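Local coordinates for tRNA nucleotidyl transferase-related protein (Thermotoga maritima, PDB 3H38) that probably adds the CCA sequence to the 3' end of tRNA, one nucleotide at a time, as a magnesium-dependent class II nucleotidyltransferase, at residues F29-V40 against V59-Y70. Sequence-based numbering, arbitrary orientation.
Sequences FGDEVNMPVYVV and VVEGNALEFAEY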
ATOM      1  N   PHE A  29      -9.551 -33.477  11.880  1.00 34.00           N
ATOM      2  CA  PHE A  29     -10.509 -33.560  10.771  1.00 32.55           C
ATOM      3  C   PHE A  29      -9.820 -34.062   9.519  1.00 31.00           C
ATOM      4  O   PHE A  29     -10.428 -34.764   8.716  1.00 45.12           O
ATOM      5  CB  PHE A  29     -11.148 -32.210  10.442  1.00 44.58           C
ATOM      6  CG  PHE A  29     -11.892 -31.588  11.579  1.00 54.59           C
ATOM      7  CD1 PHE A  29     -12.174 -30.231  11.573  1.00 53.12           C
ATOM      8  CD2 PHE A  29     -12.301 -32.352  12.667  1.00 55.83           C
ATOM      9  CE1 PHE A  29     -12.858 -29.648  12.629  1.00 55.25           C
ATOM     10  CE2 PHE A  29     -12.984 -31.774  13.723  1.00 54.23           C
ATOM     11  CZ  PHE A  29     -13.259 -30.422  13.706  1.00 56.49           C
ATOM     12  N   GLY A  30      -8.554 -33.688   9.342  1.00 27.43           N
ATOM     13  CA  GLY A  30      -7.803 -34.086   8.162  1.00 28.80           C
ATOM     14  C   GLY A  30      -7.777 -35.600   8.072  1.00 40.12           C
ATOM     15  O   GLY A  30      -8.156 -36.171   7.055  1.00 43.93           O
ATOM     16  N   ASP A  31      -7.344 -36.244   9.151  1.00 38.36           N
ATOM     17  CA  ASP A  31      -7.291 -37.697   9.232  1.00 39.48           C
ATOM     18  C   ASP A  31      -8.657 -38.343   9.015  1.00 42.29           C
ATOM     19  O   ASP A  31      -8.764 -39.384   8.372  1.00 47.09           O
ATOM     20  CB  ASP A  31      -6.768 -38.133  10.596  1.00 42.88           C
ATOM     21  CG  ASP A  31      -5.273 -37.973  10.719  1.00 56.15           C
ATOM     22  OD1 ASP A  31      -4.666 -37.470   9.746  1.00 60.82           O
ATOM     23  OD2 ASP A  31      -4.710 -38.355  11.777  1.00 52.44           O
ATOM     24  N   GLU A  32      -9.692 -37.727   9.563  1.00 32.16           N
ATOM     25  CA  GLU A  32     -11.017 -38.326   9.548  1.00 46.70           C
ATOM     26  C   GLU A  32     -11.643 -38.265   8.167  1.00 56.62           C
ATOM     27  O   GLU A  32     -12.629 -38.945   7.902  1.00 63.33           O
ATOM     28  CB  GLU A  32     -11.922 -37.658  10.579  1.00 46.62           C
ATOM     29  CG  GLU A  32     -11.639 -38.115  12.007  1.00 41.39           C
ATOM     30  CD  GLU A  32     -12.293 -37.216  13.042  1.00 48.67           C
ATOM     31  OE1 GLU A  32     -12.176 -37.522  14.246  1.00 56.42           O
ATOM     32  OE2 GLU A  32     -12.915 -36.200  12.659  1.00 41.35           O
ATOM     33  N   VAL A  33     -11.062 -37.449   7.293  1.00 53.73           N
ATOM     34  CA  VAL A  33     -11.497 -37.370   5.905  1.00 46.83           C
ATOM     35  C   VAL A  33     -10.320 -37.635   4.973  1.00 43.28           C
ATOM     36  O   VAL A  33     -10.374 -37.347   3.785  1.00 31.78           O
ATOM     37  CB  VAL A  33     -12.114 -36.006   5.590  1.00 55.07           C
ATOM     38  CG1 VAL A  33     -13.396 -35.829   6.378  1.00 48.86           C
ATOM     39  CG2 VAL A  33     -11.119 -34.879   5.912  1.00 59.15           C
ATOM     40  N   ASN A  34      -9.245 -38.183   5.529  1.00 45.99           N
ATOM     41  CA  ASN A  34      -8.099 -38.587   4.720  1.00 52.85           C
ATOM     42  C   ASN A  34      -7.456 -37.494   3.865  1.00 45.97           C
ATOM     43  O   ASN A  34      -7.076 -37.740   2.723  1.00 48.70           O
ATOM     44  CB  ASN A  34      -8.469 -39.787   3.845  1.00 60.36           C
ATOM     45  CG  ASN A  34      -8.795 -41.014   4.664  1.00 68.16           C
ATOM     46  OD1 ASN A  34      -7.929 -41.560   5.357  1.00 72.74           O
ATOM     47  ND2 ASN A  34     -10.053 -41.449   4.603  1.00 68.25           N
ATOM     48  N   MET A  35      -7.318 -36.299   4.430  1.00 43.61           N
ATOM     49  CA  MET A  35      -6.573 -35.210   3.790  1.00 35.30           C
ATOM     50  C   MET A  35      -5.427 -34.785   4.698  1.00 33.62           C
ATOM     51  O   MET A  35      -5.634 -34.551   5.887  1.00 33.03           O
ATOM     52  CB  MET A  35      -7.480 -34.011   3.564  1.00 21.94           C
ATOM     53  CG  MET A  35      -8.573 -34.222   2.494  1.00 12.30           C
ATOM     54  SD  MET A  35      -9.608 -32.765   2.445  1.00 35.66           S
ATOM     55  CE  MET A  35     -11.223 -33.442   2.015  1.00 45.18           C
ATOM     56  N   PRO A  36      -4.203 -34.719   4.157  1.00 34.52           N
ATOM     57  CA  PRO A  36      -3.115 -34.077   4.919  1.00 34.82           C
ATOM     58  C   PRO A  36      -3.380 -32.583   5.099  1.00 27.19           C
ATOM     59  O   PRO A  36      -3.686 -31.921   4.116  1.00 36.86           O
ATOM     60  CB  PRO A  36      -1.885 -34.304   4.038  1.00 33.30           C
ATOM     61  CG  PRO A  36      -2.251 -35.564   3.219  1.00 28.96           C
ATOM     62  CD  PRO A  36      -3.720 -35.405   2.946  1.00 23.97           C
ATOM     63  N   VAL A  37      -3.291 -32.082   6.331  1.00 29.62           N
ATOM     64  CA  VAL A  37      -3.556 -30.673   6.624  1.00 32.88           C
ATOM     65  C   VAL A  37      -2.293 -29.894   7.033  1.00 33.74           C
ATOM     66  O   VAL A  37      -1.472 -30.401   7.792  1.00 34.10           O
ATOM     67  CB  VAL A  37      -4.592 -30.518   7.745  1.00 29.25           C
ATOM     68  CG1 VAL A  37      -5.101 -29.098   7.773  1.00 29.46           C
ATOM     69  CG2 VAL A  37      -5.743 -31.453   7.529  1.00 37.64           C
ATOM     70  N   TYR A  38      -2.161 -28.661   6.536  1.00 30.34           N
ATOM     71  CA  TYR A  38      -1.026 -27.793   6.857  1.00 25.75           C
ATOM     72  C   TYR A  38      -1.394 -26.313   7.061  1.00 30.92           C
ATOM     73  O   TYR A  38      -2.270 -25.757   6.386  1.00 27.35           O
ATOM     74  CB  TYR A  38      -0.002 -27.804   5.724  1.00 29.41           C
ATOM     75  CG  TYR A  38       0.315 -29.138   5.118  1.00 31.62           C
ATOM     76  CD1 TYR A  38      -0.506 -29.693   4.167  1.00 24.52           C
ATOM     77  CD2 TYR A  38       1.475 -29.825   5.472  1.00 35.97           C
ATOM     78  CE1 TYR A  38      -0.201 -30.914   3.589  1.00 39.26           C
ATOM     79  CE2 TYR A  38       1.780 -31.047   4.910  1.00 32.60           C
ATOM     80  CZ  TYR A  38       0.943 -31.588   3.967  1.00 31.59           C
ATOM     81  OH  TYR A  38       1.260 -32.795   3.390  1.00 29.00           O
ATOM     82  N   VAL A  39      -0.669 -25.661   7.960  1.00 29.29           N
ATOM     83  CA  VAL A  39      -0.678 -24.211   8.006  1.00 30.50           C
ATOM     84  C   VAL A  39       0.562 -23.757   7.218  1.00 31.56           C
ATOM     85  O   VAL A  39       1.611 -24.416   7.264  1.00 33.32           O
ATOM     86  CB  VAL A  39      -0.710 -23.685   9.459  1.00 26.21           C
ATOM     87  CG1 VAL A  39       0.611 -23.940  10.155  1.00 35.11           C
ATOM     88  CG2 VAL A  39      -1.081 -22.206   9.485  1.00 29.55           C
ATOM     89  N   VAL A  40       0.429 -22.684   6.439  1.00 25.25           N
ATOM     90  CA  VAL A  40       1.489 -22.310   5.500  1.00 25.96           C
ATOM     91  C   VAL A  40       1.820 -20.817   5.513  1.00 38.54           C
ATOM     92  O   VAL A  40       1.066 -20.003   6.048  1.00 30.32           O
ATOM     93  CB  VAL A  40       1.085 -22.670   4.063  1.00 26.98           C
ATOM     94  CG1 VAL A  40       0.834 -24.157   3.945  1.00 24.83           C
ATOM     95  CG2 VAL A  40      -0.163 -21.901   3.660  1.00 35.93           C
ATOM     96  N   VAL A  59      -3.873 -25.216   4.246  1.00 33.74           N
ATOM     97  CA  VAL A  59      -3.747 -25.949   2.989  1.00 37.07           C
ATOM     98  C   VAL A  59      -4.033 -27.466   3.137  1.00 33.43           C
ATOM     99  O   VAL A  59      -3.474 -28.151   4.017  1.00 29.53           O
ATOM    100  CB  VAL A  59      -2.381 -25.672   2.328  1.00 36.97           C
ATOM    101  CG1 VAL A  59      -2.249 -26.410   1.022  1.00 32.39           C
ATOM    102  CG2 VAL A  59      -2.234 -24.194   2.076  1.00 43.79           C
ATOM    103  N   VAL A  60      -4.929 -27.992   2.300  1.00 24.61           N
ATOM    104  CA  VAL A  60      -5.234 -29.429   2.394  1.00 25.32           C
ATOM    105  C   VAL A  60      -4.848 -30.136   1.107  1.00 34.09           C
ATOM    106  O   VAL A  60      -4.955 -29.559   0.019  1.00 27.09           O
ATOM    107  CB  VAL A  60      -6.717 -29.714   2.736  1.00 28.09           C
ATOM    108  CG1 VAL A  60      -7.081 -29.160   4.136  1.00 20.02           C
ATOM    109  CG2 VAL A  60      -7.624 -29.132   1.684  1.00 36.09           C
ATOM    110  N   GLU A  61      -4.324 -31.351   1.223  1.00 32.18           N
ATOM    111  CA  GLU A  61      -4.147 -32.163   0.024  1.00 39.87           C
ATOM    112  C   GLU A  61      -5.428 -32.966  -0.180  1.00 37.55           C
ATOM    113  O   GLU A  61      -5.500 -34.145   0.186  1.00 37.85           O
ATOM    114  CB  GLU A  61      -2.958 -33.107   0.132  1.00 37.49           C
ATOM    115  CG  GLU A  61      -1.606 -32.442   0.121  1.00 39.13           C
ATOM    116  CD  GLU A  61      -0.513 -33.464  -0.096  1.00 54.04           C
ATOM    117  OE1 GLU A  61       0.649 -33.189   0.269  1.00 54.85           O
ATOM    118  OE2 GLU A  61      -0.836 -34.555  -0.628  1.00 60.84           O
ATOM    119  N   GLY A  62      -6.435 -32.295  -0.730  1.00 28.66           N
ATOM    120  CA  GLY A  62      -7.713 -32.894  -1.028  1.00 31.15           C
ATOM    121  C   GLY A  62      -8.664 -31.784  -1.373  1.00 39.32           C
ATOM    122  O   GLY A  62      -8.218 -30.678  -1.660  1.00 31.10           O
ATOM    123  N   ASN A  63      -9.962 -32.066  -1.313  1.00 44.08           N
ATOM    124  CA  ASN A  63     -10.987 -31.111  -1.718  1.00 45.61           C
ATOM    125  C   ASN A  63     -11.301 -30.105  -0.603  1.00 45.98           C
ATOM    126  O   ASN A  63     -11.837 -30.468   0.439  1.00 45.21           O
ATOM    127  CB  ASN A  63     -12.247 -31.878  -2.157  1.00 48.82           C
ATOM    128  CG  ASN A  63     -13.354 -30.963  -2.662  1.00 58.00           C
ATOM    129  OD1 ASN A  63     -13.728 -31.021  -3.838  1.00 59.45           O
ATOM    130  ND2 ASN A  63     -13.895 -30.119  -1.772  1.00 47.58           N
ATOM    131  N   ALA A  64     -10.956 -28.842  -0.831  1.00 49.36           N
ATOM    132  CA  ALA A  64     -11.146 -27.783   0.161  1.00 46.81           C
ATOM    133  C   ALA A  64     -12.577 -27.716   0.709  1.00 49.08           C
ATOM    134  O   ALA A  64     -12.780 -27.639   1.930  1.00 51.59           O
ATOM    135  CB  ALA A  64     -10.721 -26.427  -0.423  1.00 43.82           C
ATOM    136  N   LEU A  65     -13.559 -27.784  -0.174  1.00 54.72           N
ATOM    137  CA  LEU A  65     -14.956 -27.773   0.250  1.00 54.94           C
ATOM    138  C   LEU A  65     -15.371 -28.943   1.106  1.00 53.07           C
ATOM    139  O   LEU A  65     -15.936 -28.744   2.140  1.00 51.81           O
ATOM    140  CB  LEU A  65     -15.897 -27.639  -0.925  1.00 61.38           C
ATOM    141  CG  LEU A  65     -15.761 -26.384  -1.760  1.00 70.25           C
ATOM    142  CD1 LEU A  65     -17.081 -25.711  -1.814  1.00 78.99           C
ATOM    143  CD2 LEU A  65     -14.734 -25.463  -1.214  1.00 66.09           C
ATOM    144  N   GLU A  66     -15.088 -30.154   0.680  1.00 39.46           N
ATOM    145  CA  GLU A  66     -15.321 -31.273   1.543  1.00 48.06           C
ATOM    146  C   GLU A  66     -14.880 -30.959   2.932  1.00 52.49           C
ATOM    147  O   GLU A  66     -15.576 -31.228   3.872  1.00 63.73           O
ATOM    148  CB  GLU A  66     -14.479 -32.455   1.153  1.00 55.26           C
ATOM    149  CG  GLU A  66     -14.810 -33.126  -0.096  1.00 70.04           C
ATOM    150  CD  GLU A  66     -14.239 -34.487  -0.127  1.00 79.98           C
ATOM    151  OE1 GLU A  66     -13.633 -34.859  -1.130  1.00 86.72           O
ATOM    152  OE2 GLU A  66     -14.394 -35.194   0.868  1.00 73.78           O
ATOM    153  N   PHE A  67     -13.669 -30.462   3.055  1.00 40.90           N
ATOM    154  CA  PHE A  67     -13.018 -30.257   4.346  1.00 38.30           C
ATOM    155  C   PHE A  67     -13.704 -29.136   5.118  1.00 38.95           C
ATOM    156  O   PHE A  67     -14.028 -29.283   6.284  1.00 36.85           O
ATOM    157  CB  PHE A  67     -11.536 -29.930   4.143  1.00 39.82           C
ATOM    158  CG  PHE A  67     -10.779 -29.826   5.408  1.00 37.32           C
ATOM    159  CD1 PHE A  67     -10.111 -30.923   5.916  1.00 35.69           C
ATOM    160  CD2 PHE A  67     -10.748 -28.636   6.114  1.00 43.01           C
ATOM    161  CE1 PHE A  67      -9.415 -30.844   7.112  1.00 47.75           C
ATOM    162  CE2 PHE A  67     -10.039 -28.539   7.330  1.00 37.43           C
ATOM    163  CZ  PHE A  67      -9.374 -29.648   7.820  1.00 46.61           C
ATOM    164  N   ALA A  68     -13.904 -27.999   4.464  1.00 46.20           N
ATOM    165  CA  ALA A  68     -14.607 -26.901   5.105  1.00 46.37           C
ATOM    166  C   ALA A  68     -15.984 -27.369   5.595  1.00 54.06           C
ATOM    167  O   ALA A  68     -16.372 -27.068   6.716  1.00 64.54           O
ATOM    168  CB  ALA A  68     -14.725 -25.717   4.157  1.00 36.46           C
ATOM    169  N   GLU A  69     -16.710 -28.101   4.772  1.00 53.88           N
ATOM    170  CA  GLU A  69     -18.008 -28.613   5.142  1.00 60.21           C
ATOM    171  C   GLU A  69     -17.932 -29.494   6.375  1.00 60.22           C
ATOM    172  O   GLU A  69     -18.686 -29.352   7.308  1.00 59.24           O
ATOM    173  CB  GLU A  69     -18.607 -29.388   3.974  1.00 58.86           C
ATOM    174  CG  GLU A  69     -19.471 -28.558   3.043  1.00 69.43           C
ATOM    175  CD  GLU A  69     -19.522 -29.096   1.622  1.00 87.78           C
ATOM    176  OE1 GLU A  69     -18.882 -30.113   1.327  1.00 92.58           O
ATOM    177  OE2 GLU A  69     -20.220 -28.512   0.780  1.00 92.92           O
ATOM    178  N   TYR A  70     -17.002 -30.418   6.352  1.00 56.55           N
ATOM    179  CA  TYR A  70     -16.756 -31.317   7.468  1.00 51.00           C
ATOM    180  C   TYR A  70     -16.392 -30.549   8.724  1.00 54.41           C
ATOM    181  O   TYR A  70     -16.950 -30.799   9.794  1.00 43.85           O
ATOM    182  CB  TYR A  70     -15.619 -32.276   7.133  1.00 44.96           C
ATOM    183  CG  TYR A  70     -15.433 -33.326   8.183  1.00 45.16           C
ATOM    184  CD1 TYR A  70     -16.375 -34.328   8.355  1.00 44.92           C
ATOM    185  CD2 TYR A  70     -14.325 -33.314   9.018  1.00 51.71           C
ATOM    186  CE1 TYR A  70     -16.218 -35.300   9.323  1.00 43.07           C
ATOM    187  CE2 TYR A  70     -14.156 -34.284   9.996  1.00 48.67           C
ATOM    188  CZ  TYR A  70     -15.107 -35.273  10.141  1.00 49.05           C
ATOM    189  OH  TYR A  70     -14.953 -36.237  11.109  1.00 51.76           O
TER
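Phe29, on the last turn of helix 17-32, presents its ring face to the edge of Tyr70 in an offset edge-to-face pair, the planes at 89°. This opens a two-layer contact in the head domain of the nucleotidyltransferase fold: antiparallel strands 37-40 and 56-60 lie side by side in the sheet, and helices 17-32 and 64-72 pack together on the side of Val37 and Val60. At the helix end, Glu32 OE2 accepts a hydrogen bond of 2.6 Å from Tyr70 OH, which meets the carboxylate from above its plane, while Lys28 pairs with OE1. Val33 suits the next place because it forks: CG1 sits over the face of the Tyr70 ring, 3.7 Å from its centroid, and CG2 reaches toward Phe67 CD1. With Tyr70 replaced by an alanine, Glu32 OE2 would probably lose this donor and Val33 CG1 its aromatic partner. A Schellman motif, with Asn34 at positive phi, then turns the chain, and Met35 drops its flexible thioether between strand and helix. Met35 SD sits obliquely beside the Phe67 ring, 5.2 Å from its centroid, a Met-aromatic contact, and also touches Phe67 CB; the bend at chi3 (-148°) brings CE against Glu66 CB. Gly62 suits this spot, since a CB there would strike Met35 CG. Glu61 N donates a hydrogen bond of 3.0 Å to Pro36 O, and the proline ring packs on Glu61 CB. Val37 CG2 touches Phe67 CE1 at 3.7 Å; Phe67 CG is anti to its backbone N (chi1 -175°), which carries the ring to Val37 and the Gly30 backbone, while Val60 CG1 lies over one of its faces. Tyr38 and Val59 exchange two backbone hydrogen bonds, and beyond them, near Arg129 and Asp57 of the nucleotide and magnesium sites, Val40 CG2 meets Val59 CG2 at 3.5 Å.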